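PDB 2OJH: uncharacterized protein Atu1656 from Agrobacterium tumefaciens, which is of unknown function but adopts a six-bladed beta-propeller of the TolB family, a fold that often serves as a platform for binding other molecules. Local coordinates for residues A[78-90]-A[101-115]. Sequence-based numbering, arbitrary orientation.
Sequences VDTGFATICNNDH and ISDKVEFGKSAIYLL
Cys86 and Asp103 are paired through a single beta bridge, an example of how the loop before strand 91-92 can pair briefly with the end of strand 98-103. Asn87 N donates to Ser102 O at 2.9 Å, while Lys104 N reaches Ile85 O at 3.2 Å. A water bridges Asn87 O, Asp89 O and Ser102 N, accepting the hydrogen bond of Ser102 N. Among the side chains, Ser102 OG donates to Asp89 O (2.9 Å) and is also hydrogen-bonded to the backbone N of Trp133 in the adjoining strand 131-136. Asn87 OD1 closes an Asx turn onto Asp89 N, and ND2 makes a weak bond to Ser110 OG, which is also hydrogen-bonded to Ser131 O. In propeller terms, 78-90 is the link between consecutive four-stranded blades, running from strand 76-77 to strand 91-92 and lying against the hairpin of the blade it enters. Ile101 CD1 lies against Ala83 CB (3.5 Å) and Cys86 SG. With its CG between the backbone N and the carbonyl carbon (chi1 63°), Phe82 forms an offset edge-to-face stack, its edge toward the face of Tyr113, planes 74° apart and Phe82 CZ 3.6 Å from Tyr113 CE2; Tyr113 OH donates to Glu106 OE1, on its anti lone pair.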
loop_
_atom_site.group_PDB
_atom_site.type_symbol
_atom_site.label_atom_id
_atom_site.label_comp_id
_atom_site.label_asym_id
_atom_site.label_seq_id
_atom_site.Cartn_x
_atom_site.Cartn_y
_atom_site.Cartn_z
ATOM N N VAL A 78 -6.851 -16.564 -4.501
ATOM C CA VAL A 78 -6.970 -15.988 -5.846
ATOM C C VAL A 78 -6.043 -16.741 -6.808
ATOM O O VAL A 78 -4.853 -16.946 -6.511
ATOM C CB VAL A 78 -6.600 -14.473 -5.823
ATOM C CG1 VAL A 78 -6.666 -13.842 -7.220
ATOM C CG2 VAL A 78 -7.514 -13.745 -4.876
ATOM N N ASP A 79 -6.590 -17.167 -7.944
ATOM C CA ASP A 79 -5.794 -17.713 -9.050
ATOM C C ASP A 79 -4.958 -16.574 -9.660
ATOM O O ASP A 79 -5.491 -15.737 -10.396
ATOM C CB ASP A 79 -6.730 -18.323 -10.105
ATOM C CG ASP A 79 -5.982 -18.985 -11.271
ATOM O OD1 ASP A 79 -4.735 -19.041 -11.253
ATOM O OD2 ASP A 79 -6.663 -19.461 -12.224
ATOM N N THR A 80 -3.663 -16.546 -9.335
ATOM C CA THR A 80 -2.699 -15.585 -9.883
ATOM C C THR A 80 -1.816 -16.289 -10.935
ATOM O O THR A 80 -0.769 -15.787 -11.320
ATOM C CB THR A 80 -1.806 -14.964 -8.772
ATOM O OG1 THR A 80 -1.300 -16.008 -7.931
ATOM C CG2 THR A 80 -2.597 -13.975 -7.900
ATOM N N GLY A 81 -2.257 -17.451 -11.410
ATOM C CA GLY A 81 -1.451 -18.285 -12.311
ATOM C C GLY A 81 -0.037 -18.516 -11.794
ATOM O O GLY A 81 0.143 -18.906 -10.628
ATOM N N PHE A 82 0.965 -18.252 -12.642
ATOM C CA PHE A 82 2.354 -18.588 -12.319
ATOM C C PHE A 82 2.851 -17.726 -11.170
ATOM O O PHE A 82 3.899 -17.996 -10.602
ATOM C CB PHE A 82 3.286 -18.437 -13.536
ATOM C CG PHE A 82 3.388 -17.026 -14.052
ATOM C CD1 PHE A 82 4.118 -16.073 -13.356
ATOM C CD2 PHE A 82 2.753 -16.657 -15.225
ATOM C CE1 PHE A 82 4.214 -14.765 -13.801
ATOM C CE2 PHE A 82 2.852 -15.356 -15.697
ATOM C CZ PHE A 82 3.580 -14.403 -14.968
ATOM N N ALA A 83 2.105 -16.683 -10.844
ATOM C CA ALA A 83 2.616 -15.657 -9.906
ATOM C C ALA A 83 2.406 -16.074 -8.457
ATOM O O ALA A 83 1.469 -15.620 -7.797
ATOM C CB ALA A 83 1.946 -14.323 -10.164
ATOM N N THR A 84 3.257 -16.968 -7.967
ATOM C CA THR A 84 3.026 -17.560 -6.652
ATOM C C THR A 84 4.052 -17.063 -5.644
ATOM O O THR A 84 4.204 -17.644 -4.556
ATOM C CB THR A 84 3.137 -19.056 -6.722
ATOM O OG1 THR A 84 4.409 -19.396 -7.296
ATOM C CG2 THR A 84 2.008 -19.643 -7.600
ATOM N N ILE A 85 4.786 -16.018 -6.012
ATOM C CA ILE A 85 5.668 -15.369 -5.067
ATOM C C ILE A 85 5.355 -13.874 -5.119
ATOM O O ILE A 85 6.223 -13.049 -5.467
ATOM C CB ILE A 85 7.183 -15.639 -5.310
ATOM C CG1 ILE A 85 7.488 -17.130 -5.478
ATOM C CG2 ILE A 85 7.997 -15.129 -4.113
ATOM C CD1 ILE A 85 8.930 -17.432 -6.049
ATOM N N CYS A 86 4.102 -13.551 -4.795
ATOM C CA CYS A 86 3.620 -12.180 -4.670
ATOM C C CYS A 86 4.085 -11.546 -3.359
ATOM O O CYS A 86 4.148 -12.208 -2.304
ATOM C CB CYS A 86 2.093 -12.144 -4.702
ATOM S SG CYS A 86 1.469 -12.583 -6.295
ATOM N N ASN A 87 4.399 -10.260 -3.402
ATOM C CA ASN A 87 4.811 -9.596 -2.188
ATOM C C ASN A 87 3.656 -8.710 -1.683
ATOM O O ASN A 87 2.519 -8.859 -2.155
ATOM C CB ASN A 87 6.134 -8.838 -2.397
ATOM C CG ASN A 87 6.026 -7.714 -3.441
ATOM O OD1 ASN A 87 4.989 -7.048 -3.548
ATOM N ND2 ASN A 87 7.131 -7.468 -4.186
ATOM N N ASN A 88 3.953 -7.795 -0.765
ATOM C CA ASN A 88 2.904 -7.002 -0.080
ATOM C C ASN A 88 2.352 -5.804 -0.843
ATOM O O ASN A 88 1.588 -5.026 -0.275
ATOM C CB ASN A 88 3.433 -6.428 1.222
ATOM C CG ASN A 88 3.680 -7.476 2.264
ATOM O OD1 ASN A 88 3.675 -8.699 1.985
ATOM N ND2 ASN A 88 3.890 -7.013 3.495
ATOM N N ASP A 89 2.739 -5.664 -2.112
ATOM C CA ASP A 89 2.460 -4.455 -2.897
ATOM C C ASP A 89 1.537 -4.845 -4.021
ATOM O O ASP A 89 1.970 -5.442 -5.006
ATOM C CB ASP A 89 3.769 -3.871 -3.443
ATOM C CG ASP A 89 4.793 -3.577 -2.370
ATOM O OD1 ASP A 89 4.455 -3.048 -1.273
ATOM O OD2 ASP A 89 5.993 -3.820 -2.636
ATOM N N HIS A 90 0.253 -4.530 -3.865
ATOM C CA HIS A 90 -0.780 -5.031 -4.774
ATOM C C HIS A 90 -1.994 -4.134 -4.629
ATOM O O HIS A 90 -2.094 -3.375 -3.693
ATOM C CB HIS A 90 -1.151 -6.503 -4.473
ATOM C CG HIS A 90 -1.394 -6.801 -3.012
ATOM N ND1 HIS A 90 -2.567 -6.461 -2.368
ATOM C CD2 HIS A 90 -0.632 -7.436 -2.089
ATOM C CE1 HIS A 90 -2.501 -6.843 -1.105
ATOM N NE2 HIS A 90 -1.339 -7.446 -0.910
ATOM N N ILE A 101 -0.372 -6.898 -9.081
ATOM C CA ILE A 101 0.466 -7.647 -8.114
ATOM C C ILE A 101 1.924 -7.394 -8.426
ATOM O O ILE A 101 2.262 -6.949 -9.532
ATOM C CB ILE A 101 0.193 -9.173 -8.172
ATOM C CG1 ILE A 101 0.468 -9.702 -9.580
ATOM C CG2 ILE A 101 -1.284 -9.489 -7.786
ATOM C CD1 ILE A 101 0.240 -11.255 -9.764
ATOM N N SER A 102 2.798 -7.673 -7.465
ATOM C CA SER A 102 4.211 -7.534 -7.654
ATOM C C SER A 102 4.801 -8.910 -7.308
ATOM O O SER A 102 4.725 -9.348 -6.159
ATOM C CB SER A 102 4.753 -6.460 -6.707
ATOM O OG SER A 102 4.097 -5.218 -6.929
ATOM N N ASP A 103 5.353 -9.594 -8.302
ATOM C CA ASP A 103 5.738 -10.993 -8.149
ATOM C C ASP A 103 7.178 -11.267 -8.636
ATOM O O ASP A 103 7.691 -10.569 -9.521
ATOM C CB ASP A 103 4.748 -11.862 -8.917
ATOM C CG ASP A 103 5.142 -13.313 -8.913
ATOM O OD1 ASP A 103 4.821 -13.999 -7.913
ATOM O OD2 ASP A 103 5.769 -13.772 -9.900
ATOM N N LYS A 104 7.820 -12.293 -8.075
ATOM C CA LYS A 104 9.197 -12.576 -8.452
ATOM C C LYS A 104 9.484 -13.953 -9.054
ATOM O O LYS A 104 10.636 -14.346 -9.142
ATOM C CB LYS A 104 10.166 -12.259 -7.303
ATOM C CG LYS A 104 10.043 -13.120 -6.097
ATOM C CD LYS A 104 10.842 -12.511 -4.905
ATOM C CE LYS A 104 12.236 -13.125 -4.791
ATOM N NZ LYS A 104 12.874 -12.795 -3.461
ATOM N N VAL A 105 8.455 -14.664 -9.503
ATOM C CA VAL A 105 8.674 -15.964 -10.168
ATOM C C VAL A 105 9.525 -15.830 -11.430
ATOM O O VAL A 105 10.507 -16.557 -11.609
ATOM C CB VAL A 105 7.328 -16.698 -10.477
ATOM C CG1 VAL A 105 7.512 -17.819 -11.494
ATOM C CG2 VAL A 105 6.729 -17.235 -9.204
ATOM N N GLU A 106 9.157 -14.894 -12.298
ATOM C CA GLU A 106 9.755 -14.813 -13.637
ATOM C C GLU A 106 11.202 -14.368 -13.692
ATOM O O GLU A 106 11.972 -14.905 -14.486
ATOM C CB GLU A 106 8.907 -13.944 -14.556
ATOM C CG GLU A 106 7.733 -14.696 -15.137
ATOM C CD GLU A 106 7.118 -14.002 -16.338
ATOM O OE1 GLU A 106 6.784 -12.802 -16.251
ATOM O OE2 GLU A 106 6.927 -14.683 -17.369
ATOM N N PHE A 107 11.576 -13.416 -12.840
ATOM C CA PHE A 107 12.883 -12.776 -12.935
ATOM C C PHE A 107 13.678 -12.763 -11.638
ATOM O O PHE A 107 14.799 -12.247 -11.612
ATOM C CB PHE A 107 12.725 -11.351 -13.476
ATOM C CG PHE A 107 11.943 -11.285 -14.768
ATOM C CD1 PHE A 107 12.525 -11.683 -15.969
ATOM C CD2 PHE A 107 10.621 -10.856 -14.775
ATOM C CE1 PHE A 107 11.810 -11.646 -17.149
ATOM C CE2 PHE A 107 9.895 -10.809 -15.970
ATOM C CZ PHE A 107 10.499 -11.198 -17.141
ATOM N N GLY A 108 13.127 -13.346 -10.576
ATOM C CA GLY A 108 13.854 -13.472 -9.307
ATOM C C GLY A 108 13.849 -12.177 -8.533
ATOM O O GLY A 108 14.490 -12.060 -7.488
ATOM N N LYS A 109 13.129 -11.191 -9.053
ATOM C CA LYS A 109 12.965 -9.904 -8.381
ATOM C C LYS A 109 11.632 -9.298 -8.751
ATOM O O LYS A 109 11.044 -9.678 -9.755
ATOM C CB LYS A 109 14.108 -8.938 -8.658
ATOM C CG LYS A 109 14.413 -8.645 -10.084
ATOM C CD LYS A 109 15.844 -8.122 -10.155
ATOM C CE LYS A 109 16.408 -8.326 -11.533
ATOM N NZ LYS A 109 17.828 -7.871 -11.644
ATOM N N SER A 110 11.154 -8.374 -7.920
ATOM C CA SER A 110 9.776 -7.898 -8.061
ATOM C C SER A 110 9.480 -7.290 -9.424
ATOM O O SER A 110 10.184 -6.370 -9.854
ATOM C CB SER A 110 9.467 -6.864 -6.983
ATOM O OG SER A 110 8.094 -6.499 -7.044
ATOM N N ALA A 111 8.432 -7.802 -10.075
ATOM C CA ALA A 111 7.912 -7.271 -11.330
ATOM C C ALA A 111 6.401 -7.108 -11.198
ATOM O O ALA A 111 5.719 -7.941 -10.569
ATOM C CB ALA A 111 8.219 -8.248 -12.496
ATOM N N ILE A 112 5.875 -6.043 -11.799
ATOM C CA ILE A 112 4.473 -5.669 -11.646
ATOM C C ILE A 112 3.655 -6.353 -12.752
ATOM O O ILE A 112 4.076 -6.402 -13.911
ATOM C CB ILE A 112 4.311 -4.116 -11.642
ATOM C CG1 ILE A 112 4.978 -3.517 -10.382
ATOM C CG2 ILE A 112 2.858 -3.729 -11.649
ATOM C CD1 ILE A 112 5.023 -1.967 -10.423
ATOM N N TYR A 113 2.510 -6.918 -12.384
ATOM C CA TYR A 113 1.589 -7.516 -13.379
ATOM C C TYR A 113 0.167 -7.038 -13.090
ATOM O O TYR A 113 -0.138 -6.649 -11.962
ATOM C CB TYR A 113 1.585 -9.038 -13.266
ATOM C CG TYR A 113 2.934 -9.697 -13.471
ATOM C CD1 TYR A 113 3.880 -9.738 -12.439
ATOM C CD2 TYR A 113 3.240 -10.304 -14.683
ATOM C CE1 TYR A 113 5.127 -10.342 -12.641
ATOM C CE2 TYR A 113 4.459 -10.929 -14.893
ATOM C CZ TYR A 113 5.400 -10.933 -13.865
ATOM O OH TYR A 113 6.606 -11.551 -14.086
ATOM N N LEU A 114 -0.706 -7.103 -14.089
ATOM C CA LEU A 114 -2.150 -6.938 -13.896
ATOM C C LEU A 114 -2.789 -8.268 -14.232
ATOM O O LEU A 114 -2.256 -9.007 -15.046
ATOM C CB LEU A 114 -2.737 -5.900 -14.879
ATOM C CG LEU A 114 -2.127 -4.488 -14.848
ATOM C CD1 LEU A 114 -2.947 -3.582 -15.749
ATOM C CD2 LEU A 114 -2.085 -3.965 -13.450
ATOM N N LEU A 115 -3.916 -8.575 -13.595
ATOM C CA LEU A 115 -4.692 -9.765 -13.924
ATOM C C LEU A 115 -6.185 -9.509 -13.639
ATOM O O LEU A 115 -6.524 -8.542 -12.966
ATOM C CB LEU A 115 -4.176 -10.993 -13.155
ATOM C CG LEU A 115 -4.426 -11.024 -11.652
ATOM C CD1 LEU A 115 -4.647 -12.463 -11.177
ATOM C CD2 LEU A 115 -3.246 -10.350 -10.973
HETATM O O HOH W 1 1.714 -8.404 -4.808
#